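Local coordinates for acetyl-CoA hydrolase/transferase family protein (Porphyromonas gingivalis, PDB 2NVV), which probably hydrolyses acetyl-CoA or exchanges CoA between acetate and another carboxylic acid, as a zinc-binding member of the acetyl-CoA hydrolase/transferase family, at residues A[34-39]-A[156-161]. Sequence-based numbering, arbitrary orientation.
Sequences VVPAAI and IVELND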
loop_
_atom_site.group_PDB
_atom_site.type_symbol
_atom_site.label_atom_id
_atom_site.label_comp_id
_atom_site.label_asym_id
_atom_site.label_seq_id
_atom_site.Cartn_x
_atom_site.Cartn_y
_atom_site.Cartn_z
ATOM N N VAL A 34 -9.341 30.605 -16.152
ATOM C CA VAL A 34 -10.416 31.422 -16.703
ATOM C C VAL A 34 -11.499 30.650 -17.480
ATOM O O VAL A 34 -12.672 31.037 -17.491
ATOM C CB VAL A 34 -9.819 32.560 -17.582
ATOM C CG1 VAL A 34 -9.384 32.013 -18.919
ATOM C CG2 VAL A 34 -10.826 33.687 -17.751
ATOM N N VAL A 35 -11.123 29.547 -18.105
ATOM C CA VAL A 35 -12.102 28.775 -18.845
ATOM C C VAL A 35 -13.102 28.039 -17.946
ATOM O O VAL A 35 -14.308 28.078 -18.194
ATOM C CB VAL A 35 -11.420 27.769 -19.791
ATOM C CG1 VAL A 35 -12.479 26.866 -20.449
ATOM C CG2 VAL A 35 -10.646 28.522 -20.858
ATOM N N PRO A 36 -12.619 27.347 -16.894
ATOM C CA PRO A 36 -13.584 26.643 -16.035
ATOM C C PRO A 36 -14.716 27.529 -15.493
ATOM O O PRO A 36 -15.838 27.058 -15.288
ATOM C CB PRO A 36 -12.704 26.039 -14.935
ATOM C CG PRO A 36 -11.434 26.828 -15.002
ATOM C CD PRO A 36 -11.239 27.078 -16.458
ATOM N N ALA A 37 -14.431 28.809 -15.279
ATOM C CA ALA A 37 -15.440 29.737 -14.791
ATOM C C ALA A 37 -16.465 30.003 -15.897
ATOM O O ALA A 37 -17.656 30.185 -15.625
ATOM C CB ALA A 37 -14.782 31.040 -14.358
ATOM N N ALA A 38 -15.994 30.032 -17.141
ATOM C CA ALA A 38 -16.862 30.260 -18.293
ATOM C C ALA A 38 -17.753 29.037 -18.523
ATOM O O ALA A 38 -18.846 29.154 -19.079
ATOM C CB ALA A 38 -16.029 30.537 -19.518
ATOM N N ILE A 39 -17.276 27.866 -18.106
ATOM C CA ILE A 39 -18.040 26.628 -18.234
ATOM C C ILE A 39 -19.159 26.711 -17.211
ATOM O O ILE A 39 -20.297 26.332 -17.481
ATOM C CB ILE A 39 -17.217 25.380 -17.854
ATOM C CG1 ILE A 39 -15.906 25.317 -18.643
ATOM C CG2 ILE A 39 -18.060 24.146 -18.060
ATOM C CD1 ILE A 39 -16.081 25.144 -20.108
ATOM N N ILE A 156 -8.146 22.406 -24.904
ATOM C CA ILE A 156 -8.353 23.841 -24.760
ATOM C C ILE A 156 -7.153 24.390 -24.002
ATOM O O ILE A 156 -6.985 24.119 -22.817
ATOM C CB ILE A 156 -9.635 24.163 -23.960
ATOM C CG1 ILE A 156 -10.870 23.683 -24.732
ATOM C CG2 ILE A 156 -9.705 25.656 -23.684
ATOM C CD1 ILE A 156 -12.179 23.910 -23.993
ATOM N N VAL A 157 -6.315 25.152 -24.693
ATOM C CA VAL A 157 -5.119 25.732 -24.084
ATOM C C VAL A 157 -5.306 27.151 -23.535
ATOM O O VAL A 157 -6.031 27.974 -24.097
ATOM C CB VAL A 157 -3.949 25.756 -25.084
ATOM C CG1 VAL A 157 -2.692 26.283 -24.400
ATOM C CG2 VAL A 157 -3.733 24.360 -25.660
ATOM N N GLU A 158 -4.622 27.423 -22.433
ATOM C CA GLU A 158 -4.676 28.707 -21.755
ATOM C C GLU A 158 -3.229 29.207 -21.649
ATOM O O GLU A 158 -2.451 28.680 -20.866
ATOM C CB GLU A 158 -5.282 28.481 -20.376
ATOM C CG GLU A 158 -5.939 29.671 -19.738
ATOM C CD GLU A 158 -6.802 29.279 -18.545
ATOM O OE1 GLU A 158 -7.940 28.789 -18.741
ATOM O OE2 GLU A 158 -6.327 29.447 -17.407
ATOM N N LEU A 159 -2.878 30.213 -22.452
ATOM C CA LEU A 159 -1.520 30.771 -22.486
ATOM C C LEU A 159 -1.321 31.889 -21.460
ATOM O O LEU A 159 -1.698 33.039 -21.705
ATOM C CB LEU A 159 -1.231 31.324 -23.878
ATOM C CG LEU A 159 0.130 31.089 -24.541
ATOM C CD1 LEU A 159 0.278 32.076 -25.679
ATOM C CD2 LEU A 159 1.265 31.265 -23.566
ATOM N N ASN A 160 -0.701 31.555 -20.329
ATOM C CA ASN A 160 -0.478 32.520 -19.254
ATOM C C ASN A 160 0.725 33.448 -19.448
ATOM O O ASN A 160 1.849 33.006 -19.637
ATOM C CB ASN A 160 -0.327 31.782 -17.925
ATOM C CG ASN A 160 -0.663 32.651 -16.740
ATOM O OD1 ASN A 160 -0.453 33.859 -16.768
ATOM N ND2 ASN A 160 -1.178 32.039 -15.681
ATOM N N ASP A 161 0.461 34.745 -19.379
ATOM C CA ASP A 161 1.470 35.798 -19.510
ATOM C C ASP A 161 2.595 35.695 -18.479
ATOM O O ASP A 161 3.762 35.872 -18.791
ATOM C CB ASP A 161 0.807 37.163 -19.311
ATOM C CG ASP A 161 0.665 37.930 -20.588
ATOM O OD1 ASP A 161 1.709 38.203 -21.213
ATOM O OD2 ASP A 161 -0.478 38.259 -20.969
#
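Glu158 runs its side chain past that of Val35 in the opposite direction, bringing its carboxylate to the backbone at the start of helix 35-47. With CG anti to the backbone N (chi1 -156°) and the chain extended beyond it, the carboxylate reaches out from the strand to the helix start. OE1 accepts a weak hydrogen bond from Val35 N at 3.3 Å. Val34 N sits 3.5 Å from both OE1 and OE2, weakly bonded to each; of these two, the bond to OE1 is the straighter (161° against 147° for N-H...O). OE2 is also hydrogen-bonded by the backbone N of Lys33, a firmer partner for this carboxylate than either valine amide. Three successive amides therefore face one carboxylate, a setting that would probably favour the ionised form of this buried acid.

Methyl groups lie beside the same OE1: Val34 CG1 at 3.5 Å, with Val35 CG2 also next to it. The same Val35 CG2 meets Ile156 CG2 at 4.1 Å, the two branched side chains crossing at a slant. Ile156 and Glu158 both point at the helix start, while Val157 between them faces away. Helix 8-12 packs nearby on Val34 and Ile156. The contact ties the N-terminal end of helix 35-47 to strand 154-160: the Glu158 carboxylate meets the amides there, and Val35 packs on the parallel sheet as helices do in a Rossmann-like alpha/beta fold.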